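Local coordinates for Myo-inositol phosphohydrolase (Mitsuokella multacida, PDB 4WU3), which probably removes phosphate groups from inositol phosphates such as phytate, as a phytase built on the protein tyrosine phosphatase fold, at residues R62-G67 against E103-K108; D87-S92 against I258-K263; Y117-R122 against L226-S231. The protein carries 2 engineered substitutions. All coordinates share one frame; numbering follows the deposited sequence.

Contact 1: R62-G67 against E103-K108; sequences RNFRMG and EAILKK
Phe64 and Ile105 meet where the short strand 65-66 and the loop before it pass the last turns of helix 99-108, and with Phe64 CA 8.7 Å from Ile105 CA the gap between the two backbones is bridged by side chains alone. The phenyl ring of Phe64 does most of the bridging. With CG anti to the backbone N (chi1 177°), the ring extends to the helix and makes separate contacts along its two flanks. On one flank CE1 lies 4.1 Å from Ile105 CG1, and CD1 is almost as near the same methylene. On the other flank CE2 lies 3.9 Å from Lys108 CD. Both neighbours come in at a slant from the same side of the ring plane, so the ring lies across the two side chains, which stand one helical turn apart. Met66, two residues further on, is directed to the same side, and its SD approaches Lys108 CG at 4.3 Å. The extended lysine stem lays CG and CD along Met66 and Phe64; the bend at chi4 (76°) only turns the amine beyond them. Arg65, between these two, points away from the helix. Its NH1 donates to Asn63 O (3.0 Å, 163° at the hydrogen), with the oxygen in the guanidinium plane, and also binds Gly245 O, while Asn63 ND2 binds Ala244 O. One side of segment 62-67 therefore packs on the helix through apolar atoms, and the other holds backbone carbonyls of the loop between strand 237-241 and helix 247-261. That loop occupies the position of the phosphate-binding P-loop of the protein tyrosine phosphatase fold, to which this arrangement belongs.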
loop_
_atom_site.group_PDB
_atom_site.type_symbol
_atom_site.label_atom_id
_atom_site.label_comp_id
_atom_site.label_asym_id
_atom_site.label_seq_id
_atom_site.Cartn_x
_atom_site.Cartn_y
_atom_site.Cartn_z
ATOM N N ARG A 62 8.244 -12.243 24.370
ATOM C CA ARG A 62 7.636 -10.949 24.132
ATOM C C ARG A 62 6.190 -11.050 23.657
ATOM O O ARG A 62 5.865 -11.844 22.778
ATOM C CB ARG A 62 8.493 -10.230 23.082
ATOM C CG ARG A 62 7.979 -8.886 22.596
ATOM C CD ARG A 62 8.894 -8.355 21.509
ATOM N NE ARG A 62 8.504 -7.022 21.054
ATOM C CZ ARG A 62 8.878 -6.495 19.896
ATOM N NH1 ARG A 62 9.651 -7.183 19.067
ATOM N NH2 ARG A 62 8.480 -5.282 19.564
ATOM N N ASN A 63 5.330 -10.237 24.259
ATOM C CA ASN A 63 3.934 -10.126 23.857
ATOM C C ASN A 63 3.162 -11.423 23.946
ATOM O O ASN A 63 2.190 -11.617 23.221
ATOM C CB ASN A 63 3.838 -9.558 22.432
ATOM C CG ASN A 63 4.167 -8.085 22.389
ATOM O OD1 ASN A 63 3.827 -7.346 23.318
ATOM N ND2 ASN A 63 4.853 -7.651 21.333
ATOM N N PHE A 64 3.576 -12.310 24.834
ATOM C CA PHE A 64 2.829 -13.538 25.028
ATOM C C PHE A 64 1.439 -13.233 25.595
ATOM O O PHE A 64 1.299 -12.437 26.518
ATOM C CB PHE A 64 3.547 -14.491 25.978
ATOM C CG PHE A 64 2.769 -15.742 26.244
ATOM C CD1 PHE A 64 2.888 -16.840 25.406
ATOM C CD2 PHE A 64 1.878 -15.802 27.292
ATOM C CE1 PHE A 64 2.145 -17.977 25.625
ATOM C CE2 PHE A 64 1.136 -16.941 27.515
ATOM C CZ PHE A 64 1.265 -18.026 26.679
ATOM N N ARG A 65 0.411 -13.866 25.052
ATOM C CA ARG A 65 -0.898 -13.824 25.688
ATOM C C ARG A 65 -1.688 -15.061 25.341
ATOM O O ARG A 65 -1.454 -15.694 24.317
ATOM C CB ARG A 65 -1.692 -12.577 25.294
ATOM C CG ARG A 65 -2.161 -12.530 23.840
ATOM C CD ARG A 65 -1.071 -11.998 22.924
ATOM N NE ARG A 65 -1.608 -11.423 21.696
ATOM C CZ ARG A 65 -0.858 -10.895 20.733
ATOM N NH1 ARG A 65 0.456 -10.876 20.842
ATOM N NH2 ARG A 65 -1.418 -10.391 19.655
ATOM N N MET A 66 -2.598 -15.420 26.234
ATOM C CA MET A 66 -3.546 -16.474 25.972
ATOM C C MET A 66 -4.902 -15.836 25.739
ATOM O O MET A 66 -5.169 -14.744 26.219
ATOM C CB MET A 66 -3.595 -17.442 27.145
ATOM C CG MET A 66 -2.413 -18.398 27.139
ATOM S SD MET A 66 -2.252 -19.303 28.663
ATOM C CE MET A 66 -3.829 -20.139 28.787
ATOM N N GLY A 67 -5.746 -16.519 24.982
ATOM C CA GLY A 67 -7.059 -15.996 24.651
ATOM C C GLY A 67 -7.925 -15.771 25.865
ATOM O O GLY A 67 -8.851 -14.952 25.834
ATOM N N GLU A 103 9.924 -23.703 25.609
ATOM C CA GLU A 103 9.759 -24.613 26.748
ATOM C C GLU A 103 8.854 -23.976 27.807
ATOM O O GLU A 103 7.969 -24.639 28.358
ATOM C CB GLU A 103 11.120 -25.019 27.316
ATOM C CG GLU A 103 11.832 -26.049 26.447
ATOM C CD GLU A 103 13.338 -26.095 26.663
ATOM O OE1 GLU A 103 13.839 -25.533 27.662
ATOM O OE2 GLU A 103 14.027 -26.699 25.818
ATOM N N ALA A 104 9.037 -22.681 28.047
ATOM C CA ALA A 104 8.161 -21.950 28.951
ATOM C C ALA A 104 6.715 -21.903 28.438
ATOM O O ALA A 104 5.765 -22.012 29.228
ATOM C CB ALA A 104 8.681 -20.542 29.171
ATOM N N ILE A 105 6.543 -21.726 27.126
ATOM C CA ILE A 105 5.195 -21.750 26.533
ATOM C C ILE A 105 4.525 -23.121 26.712
ATOM O O ILE A 105 3.389 -23.218 27.154
ATOM C CB ILE A 105 5.227 -21.415 25.032
ATOM C CG1 ILE A 105 5.594 -19.943 24.821
ATOM C CG2 ILE A 105 3.877 -21.724 24.410
ATOM C CD1 ILE A 105 5.741 -19.542 23.369
ATOM N N LEU A 106 5.247 -24.179 26.368
ATOM C CA LEU A 106 4.731 -25.535 26.495
ATOM C C LEU A 106 4.346 -25.864 27.940
ATOM O O LEU A 106 3.337 -26.517 28.185
ATOM C CB LEU A 106 5.761 -26.537 25.984
ATOM C CG LEU A 106 5.966 -26.536 24.476
ATOM C CD1 LEU A 106 7.002 -27.575 24.084
ATOM C CD2 LEU A 106 4.650 -26.792 23.774
ATOM N N LYS A 107 5.147 -25.402 28.896
ATOM C CA LYS A 107 4.830 -25.627 30.296
ATOM C C LYS A 107 3.540 -24.900 30.656
ATOM O O LYS A 107 2.666 -25.455 31.325
ATOM C CB LYS A 107 5.975 -25.171 31.209
ATOM C CG LYS A 107 5.841 -25.677 32.640
ATOM C CD LYS A 107 7.014 -25.267 33.524
ATOM C CE LYS A 107 6.915 -25.925 34.898
ATOM N NZ LYS A 107 7.797 -25.279 35.912
ATOM N N LYS A 108 3.419 -23.656 30.206
ATOM C CA LYS A 108 2.322 -22.814 30.643
ATOM C C LYS A 108 0.968 -23.240 30.091
ATOM O O LYS A 108 -0.036 -23.152 30.793
ATOM C CB LYS A 108 2.578 -21.356 30.268
ATOM C CG LYS A 108 1.414 -20.442 30.618
ATOM C CD LYS A 108 1.865 -19.001 30.775
ATOM C CE LYS A 108 0.827 -18.176 31.520
ATOM N NZ LYS A 108 0.858 -18.477 32.977
#

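Contact 2: D87-S92 against I258-K263. With GOL (glycerol), chain I.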
loop_
_atom_site.group_PDB
_atom_site.type_symbol
_atom_site.label_atom_id
_atom_site.label_comp_id
_atom_site.label_asym_id
_atom_site.label_seq_id
_atom_site.Cartn_x
_atom_site.Cartn_y
_atom_site.Cartn_z
ATOM N N ASP A 87 -12.726 -17.779 26.670
ATOM C CA ASP A 87 -12.042 -18.706 27.561
ATOM C C ASP A 87 -11.928 -20.137 27.008
ATOM O O ASP A 87 -11.174 -20.957 27.552
ATOM C CB ASP A 87 -12.720 -18.701 28.932
ATOM C CG ASP A 87 -12.505 -17.392 29.686
ATOM O OD1 ASP A 87 -11.819 -16.490 29.156
ATOM O OD2 ASP A 87 -13.016 -17.261 30.818
ATOM N N THR A 88 -12.653 -20.427 25.922
ATOM C CA THR A 88 -12.670 -21.770 25.343
ATOM C C THR A 88 -12.054 -21.827 23.942
ATOM O O THR A 88 -12.291 -22.766 23.183
ATOM C CB THR A 88 -14.106 -22.297 25.242
ATOM O OG1 THR A 88 -14.888 -21.388 24.461
ATOM C CG2 THR A 88 -14.723 -22.437 26.627
ATOM N N MET A 89 -11.252 -20.829 23.603
ATOM C CA MET A 89 -10.682 -20.735 22.263
ATOM C C MET A 89 -9.439 -21.600 22.107
ATOM O O MET A 89 -9.067 -21.955 20.988
ATOM C CB MET A 89 -10.349 -19.285 21.948
ATOM C CG MET A 89 -11.584 -18.408 21.844
ATOM S SD MET A 89 -11.269 -16.863 20.989
ATOM C CE MET A 89 -10.090 -16.104 22.098
ATOM N N ASN A 90 -8.799 -21.926 23.229
ATOM C CA ASN A 90 -7.630 -22.787 23.235
ATOM C C ASN A 90 -6.553 -22.232 22.336
ATOM O O ASN A 90 -6.064 -22.894 21.424
ATOM C CB ASN A 90 -8.003 -24.203 22.822
ATOM C CG ASN A 90 -8.798 -24.922 23.896
ATOM O OD1 ASN A 90 -8.780 -24.522 25.059
ATOM N ND2 ASN A 90 -9.487 -25.992 23.517
ATOM N N VAL A 91 -6.163 -21.005 22.633
ATOM C CA VAL A 91 -5.304 -20.267 21.767
ATOM C C VAL A 91 -4.316 -19.432 22.581
ATOM O O VAL A 91 -4.652 -18.942 23.664
ATOM C CB VAL A 91 -6.158 -19.361 20.863
ATOM C CG1 VAL A 91 -6.621 -18.123 21.619
ATOM C CG2 VAL A 91 -5.375 -18.968 19.633
ATOM N N SER A 92 -3.096 -19.295 22.072
ATOM C CA SER A 92 -2.147 -18.311 22.614
ATOM C C SER A 92 -1.366 -17.693 21.463
ATOM O O SER A 92 -1.522 -18.106 20.319
ATOM C CB SER A 92 -1.197 -18.928 23.655
ATOM O OG SER A 92 -0.483 -20.029 23.124
ATOM N N ILE A 258 -12.760 -14.863 15.448
ATOM C CA ILE A 258 -13.875 -14.820 14.509
ATOM C C ILE A 258 -14.393 -16.220 14.147
ATOM O O ILE A 258 -15.603 -16.461 14.101
ATOM C CB ILE A 258 -13.451 -14.089 13.219
ATOM C CG1 ILE A 258 -13.435 -12.570 13.452
ATOM C CG2 ILE A 258 -14.363 -14.472 12.068
ATOM C CD1 ILE A 258 -12.623 -11.809 12.425
ATOM N N LEU A 259 -13.476 -17.141 13.880
ATOM C CA LEU A 259 -13.842 -18.527 13.566
ATOM C C LEU A 259 -14.590 -19.208 14.717
ATOM O O LEU A 259 -15.444 -20.065 14.489
ATOM C CB LEU A 259 -12.598 -19.338 13.220
ATOM C CG LEU A 259 -12.032 -19.119 11.818
ATOM C CD1 LEU A 259 -10.618 -19.663 11.712
ATOM C CD2 LEU A 259 -12.948 -19.760 10.779
ATOM N N LYS A 260 -14.271 -18.830 15.948
ATOM C CA LYS A 260 -14.939 -19.400 17.108
ATOM C C LYS A 260 -16.214 -18.646 17.496
ATOM O O LYS A 260 -17.129 -19.234 18.037
ATOM C CB LYS A 260 -14.003 -19.400 18.318
ATOM C CG LYS A 260 -12.743 -20.213 18.150
ATOM C CD LYS A 260 -13.051 -21.689 18.078
ATOM C CE LYS A 260 -11.755 -22.477 18.048
ATOM N NZ LYS A 260 -11.978 -23.947 18.137
ATOM N N ASN A 261 -16.279 -17.350 17.226
ATOM C CA ASN A 261 -17.268 -16.526 17.890
ATOM C C ASN A 261 -18.027 -15.540 17.019
ATOM O O ASN A 261 -18.843 -14.781 17.531
ATOM C CB ASN A 261 -16.586 -15.749 19.011
ATOM C CG ASN A 261 -15.970 -16.655 20.056
ATOM O OD1 ASN A 261 -16.628 -17.550 20.580
ATOM N ND2 ASN A 261 -14.699 -16.419 20.375
ATOM N N ALA A 262 -17.772 -15.522 15.717
ATOM C CA ALA A 262 -18.395 -14.499 14.889
ATOM C C ALA A 262 -19.909 -14.503 15.067
ATOM O O ALA A 262 -20.535 -13.450 14.990
ATOM C CB ALA A 262 -18.032 -14.680 13.424
ATOM N N LYS A 263 -20.488 -15.678 15.322
ATOM C CA LYS A 263 -21.944 -15.828 15.408
ATOM C C LYS A 263 -22.552 -15.060 16.567
ATOM O O LYS A 263 -23.690 -14.609 16.492
ATOM C CB LYS A 263 -22.330 -17.298 15.591
ATOM C CG LYS A 263 -22.215 -18.152 14.347
ATOM C CD LYS A 263 -22.480 -19.617 14.665
ATOM C CE LYS A 263 -22.118 -20.512 13.489
ATOM N NZ LYS A 263 -22.500 -21.933 13.708
HETATM C C1 GOL I . -8.664 -24.485 18.555
HETATM O O1 GOL I . -7.325 -24.208 19.008
HETATM C C2 GOL I . -8.655 -25.279 17.253
HETATM O O2 GOL I . -9.550 -24.666 16.342
HETATM C C3 GOL I . -9.099 -26.722 17.457
HETATM O O3 GOL I . -10.305 -26.987 16.728
HETATM O O HOH W 1 -12.368 -24.776 20.884
#
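Met89 lies against Lys260 and Asn261 of segment 258-263, with its thioether crossing the asparagine side chain at about a right angle. The closest approach is between Met89 SD and Asn261 ND2, 3.5 Å apart, a packing contact of sulfur on amide. The terminal methyl of Met89 turns off from it, because the chain bends at chi3 (-63°). The amide nitrogen has its polar partner one helical turn back, in a hydrogen bond to Asp257 OD1, which holds the group against the sulfur. Beside this pair, Met89 CG and Lys260 CG are 4.3 Å apart. Lys260 bends at chi2 (-68°) and then runs straight, carrying CE past the carbonyl of Met89 and the amine to the rim of the contact. That carbonyl oxygen, Met89 O, accepts a hydrogen bond from His256 NE2.

At the rim the links pass through small molecules. Lys260 NZ donates to a water at 2.9 Å, which in turn donates to Thr88 O at 3.1 Å. NZ also donates to O2 of a glycerol, 3.1 Å away. O1 of the same glycerol lies 3.0 Å from Asn90 O, although a second acceptor is within reach of its proton; the molecule is hydrogen-bonded to Ala236 O as well. Further out, Met89 rests on Gln274 and Asn261 on Arg273, so helix 267-276 backs the joint. From Asn90 onward the chain pairs with Leu238 and enters the central sheet.

With no direct hydrogen bond between the two segments, the Lys260 amine is served by water and by a glycerol probably taken up from the crystallisation liquor, consistent with a solvent-accessible rim where water could otherwise take the glycerol's place.

Contact 3: Y117-R122 against L226-S231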
loop_
_atom_site.group_PDB
_atom_site.type_symbol
_atom_site.label_atom_id
_atom_site.label_comp_id
_atom_site.label_asym_id
_atom_site.label_seq_id
_atom_site.Cartn_x
_atom_site.Cartn_y
_atom_site.Cartn_z
ATOM N N TYR A 117 0.066 -26.766 18.515
ATOM C CA TYR A 117 0.429 -26.426 17.136
ATOM C C TYR A 117 1.085 -25.053 17.079
ATOM O O TYR A 117 0.473 -24.049 17.414
ATOM C CB TYR A 117 -0.799 -26.462 16.217
ATOM C CG TYR A 117 -1.353 -27.854 16.038
ATOM C CD1 TYR A 117 -2.111 -28.441 17.035
ATOM C CD2 TYR A 117 -1.096 -28.598 14.885
ATOM C CE1 TYR A 117 -2.604 -29.724 16.895
ATOM C CE2 TYR A 117 -1.589 -29.895 14.743
ATOM C CZ TYR A 117 -2.349 -30.443 15.749
ATOM O OH TYR A 117 -2.866 -31.725 15.643
ATOM N N ASP A 118 2.346 -25.032 16.674
ATOM C CA ASP A 118 3.064 -23.806 16.429
ATOM C C ASP A 118 2.678 -23.332 15.046
ATOM O O ASP A 118 2.976 -23.991 14.051
ATOM C CB ASP A 118 4.569 -24.065 16.507
ATOM C CG ASP A 118 5.401 -22.867 16.088
ATOM O OD1 ASP A 118 4.933 -21.718 16.244
ATOM O OD2 ASP A 118 6.537 -23.080 15.608
ATOM N N VAL A 119 1.984 -22.202 14.990
ATOM C CA VAL A 119 1.650 -21.577 13.725
ATOM C C VAL A 119 2.614 -20.434 13.489
ATOM O O VAL A 119 2.476 -19.348 14.069
ATOM C CB VAL A 119 0.198 -21.063 13.697
ATOM C CG1 VAL A 119 -0.125 -20.444 12.347
ATOM C CG2 VAL A 119 -0.773 -22.199 14.001
ATOM N N ASP A 120 3.580 -20.713 12.618
ATOM C CA ASP A 120 4.690 -19.836 12.307
ATOM C C ASP A 120 4.355 -18.973 11.106
ATOM O O ASP A 120 4.364 -19.453 9.974
ATOM C CB ASP A 120 5.913 -20.704 11.999
ATOM C CG ASP A 120 7.135 -19.901 11.643
ATOM O OD1 ASP A 120 7.053 -18.661 11.659
ATOM O OD2 ASP A 120 8.186 -20.524 11.345
ATOM N N LEU A 121 4.085 -17.692 11.343
ATOM C CA LEU A 121 3.575 -16.820 10.285
ATOM C C LEU A 121 4.683 -16.095 9.518
ATOM O O LEU A 121 4.420 -15.189 8.739
ATOM C CB LEU A 121 2.594 -15.796 10.881
ATOM C CG LEU A 121 1.422 -16.383 11.660
ATOM C CD1 LEU A 121 0.694 -15.308 12.458
ATOM C CD2 LEU A 121 0.472 -17.128 10.722
ATOM N N ARG A 122 5.925 -16.495 9.724
ATOM C CA ARG A 122 7.036 -15.677 9.251
ATOM C C ARG A 122 7.502 -16.067 7.867
ATOM O O ARG A 122 7.958 -17.192 7.648
ATOM C CB ARG A 122 8.221 -15.762 10.210
ATOM C CG ARG A 122 7.938 -15.305 11.633
ATOM C CD ARG A 122 9.175 -15.499 12.499
ATOM N NE ARG A 122 10.224 -14.528 12.212
ATOM C CZ ARG A 122 11.446 -14.596 12.726
ATOM N NH1 ARG A 122 11.761 -15.603 13.533
ATOM N NH2 ARG A 122 12.357 -13.673 12.436
ATOM N N LEU A 226 -7.179 -22.076 6.452
ATOM C CA LEU A 226 -8.519 -22.635 6.678
ATOM C C LEU A 226 -8.591 -24.145 6.465
ATOM O O LEU A 226 -9.236 -24.871 7.234
ATOM C CB LEU A 226 -9.541 -21.939 5.788
ATOM C CG LEU A 226 -9.818 -20.511 6.234
ATOM C CD1 LEU A 226 -10.667 -19.745 5.227
ATOM C CD2 LEU A 226 -10.475 -20.529 7.603
ATOM N N GLU A 227 -7.914 -24.624 5.437
ATOM C CA GLU A 227 -7.856 -26.058 5.204
ATOM C C GLU A 227 -7.066 -26.768 6.326
ATOM O O GLU A 227 -7.433 -27.867 6.742
ATOM C CB GLU A 227 -7.288 -26.365 3.816
ATOM C CG GLU A 227 -8.204 -25.908 2.683
ATOM C CD GLU A 227 -9.608 -26.535 2.702
ATOM O OE1 GLU A 227 -9.722 -27.792 2.738
ATOM O OE2 GLU A 227 -10.605 -25.757 2.640
ATOM N N PHE A 228 -6.012 -26.139 6.839
ATOM C CA PHE A 228 -5.342 -26.640 8.048
ATOM C C PHE A 228 -6.279 -26.601 9.259
ATOM O O PHE A 228 -6.368 -27.550 10.050
ATOM C CB PHE A 228 -4.106 -25.785 8.319
ATOM C CG PHE A 228 -3.601 -25.837 9.738
ATOM C CD1 PHE A 228 -2.873 -26.928 10.199
ATOM C CD2 PHE A 228 -3.800 -24.762 10.596
ATOM C CE1 PHE A 228 -2.388 -26.956 11.501
ATOM C CE2 PHE A 228 -3.300 -24.779 11.893
ATOM C CZ PHE A 228 -2.599 -25.882 12.345
ATOM N N TYR A 229 -6.975 -25.486 9.414
ATOM C CA TYR A 229 -7.845 -25.293 10.559
ATOM C C TYR A 229 -8.930 -26.359 10.615
ATOM O O TYR A 229 -9.214 -26.928 11.672
ATOM C CB TYR A 229 -8.477 -23.905 10.506
ATOM C CG TYR A 229 -9.422 -23.618 11.650
ATOM C CD1 TYR A 229 -8.945 -23.160 12.873
ATOM C CD2 TYR A 229 -10.784 -23.800 11.509
ATOM C CE1 TYR A 229 -9.808 -22.885 13.916
ATOM C CE2 TYR A 229 -11.651 -23.539 12.552
ATOM C CZ TYR A 229 -11.157 -23.086 13.752
ATOM O OH TYR A 229 -12.020 -22.809 14.794
ATOM N N LYS A 230 -9.543 -26.620 9.469
ATOM C CA LYS A 230 -10.640 -27.571 9.386
ATOM C C LYS A 230 -10.211 -29.013 9.635
ATOM O O LYS A 230 -11.041 -29.864 9.928
ATOM C CB LYS A 230 -11.304 -27.460 8.019
ATOM C CG LYS A 230 -12.083 -26.167 7.849
ATOM C CD LYS A 230 -12.229 -25.782 6.389
ATOM C CE LYS A 230 -13.205 -26.697 5.673
ATOM N NZ LYS A 230 -13.352 -26.302 4.245
ATOM N N SER A 231 -8.918 -29.288 9.526
ATOM C CA SER A 231 -8.432 -30.636 9.722
ATOM C C SER A 231 -7.939 -30.852 11.149
ATOM O O SER A 231 -7.466 -31.934 11.465
ATOM C CB SER A 231 -7.303 -30.942 8.735
ATOM O OG SER A 231 -6.104 -30.291 9.138
#
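The Phe228 ring meets Tyr117 at its edge: CD2 of the tyrosine lies near the phenyl plane, 4.0 Å from both CE1 and CZ. The two rings are oblique to each other, with centroids 6.0 Å apart and planes at 65°. Further round the phenyl ring, CE2 is met at a slant by Val119 CG2 at 4.2 Å, and the ring of Phe207 stacks on Phe228. The phenylalanine is brought down onto the strand by a chi1 of 159°, which sets CG anti to the backbone N; Tyr117 and Val119, two residues apart, point up to it from the same side of the strand.

Helix 219-230 belongs to a beta-alpha-beta crossover. It connects strand 205-211 to strand 237-241, which run parallel, and between them in the sheet lies strand 116-122. Phe228 therefore packs on the middle strand of the three, while Leu226 touches Leu259 of helix 247-261.

Beyond Phe228, Ser231 OG donates to Phe228 O at 2.9 Å, and Ser231 N donates to the same carbonyl from the same face of its plane. Lys230 NZ makes a salt bridge with Glu227 OE2 (3.2 Å). At the far end of the strand segment, Asp120 OD1 accepts from Arg122 N (3.1 Å) in an Asx turn, the donor lying above the carboxylate plane, and OD2 of the same aspartate is held by Tyr206 OH and His126 NE2.

In the fold
All three contacts reach one mixed five-stranded sheet, ordered 65-66, 91-94, 237-241, 116-122, 205-211. Contact 1 lies at the outer strand, contact 2 beside it and contact 3 towards the other end. The centres of contacts 1 and 2 are about 17 Å apart. From the centre of contact 3 it is about 14 Å to that of contact 2 and about 18 Å to that of contact 1. Contacts 1 and 2 alternate along the chain and join through the pairing of strands 65-66 and 91-94. Contact 3 follows contact 1 and falls between the segments of contact 2, which it touches where Tyr229 packs on Leu259 and Lys260. Together they attach helices 99-108, 219-230 and 247-261 to the sheet of the N-terminal phosphatase-like half.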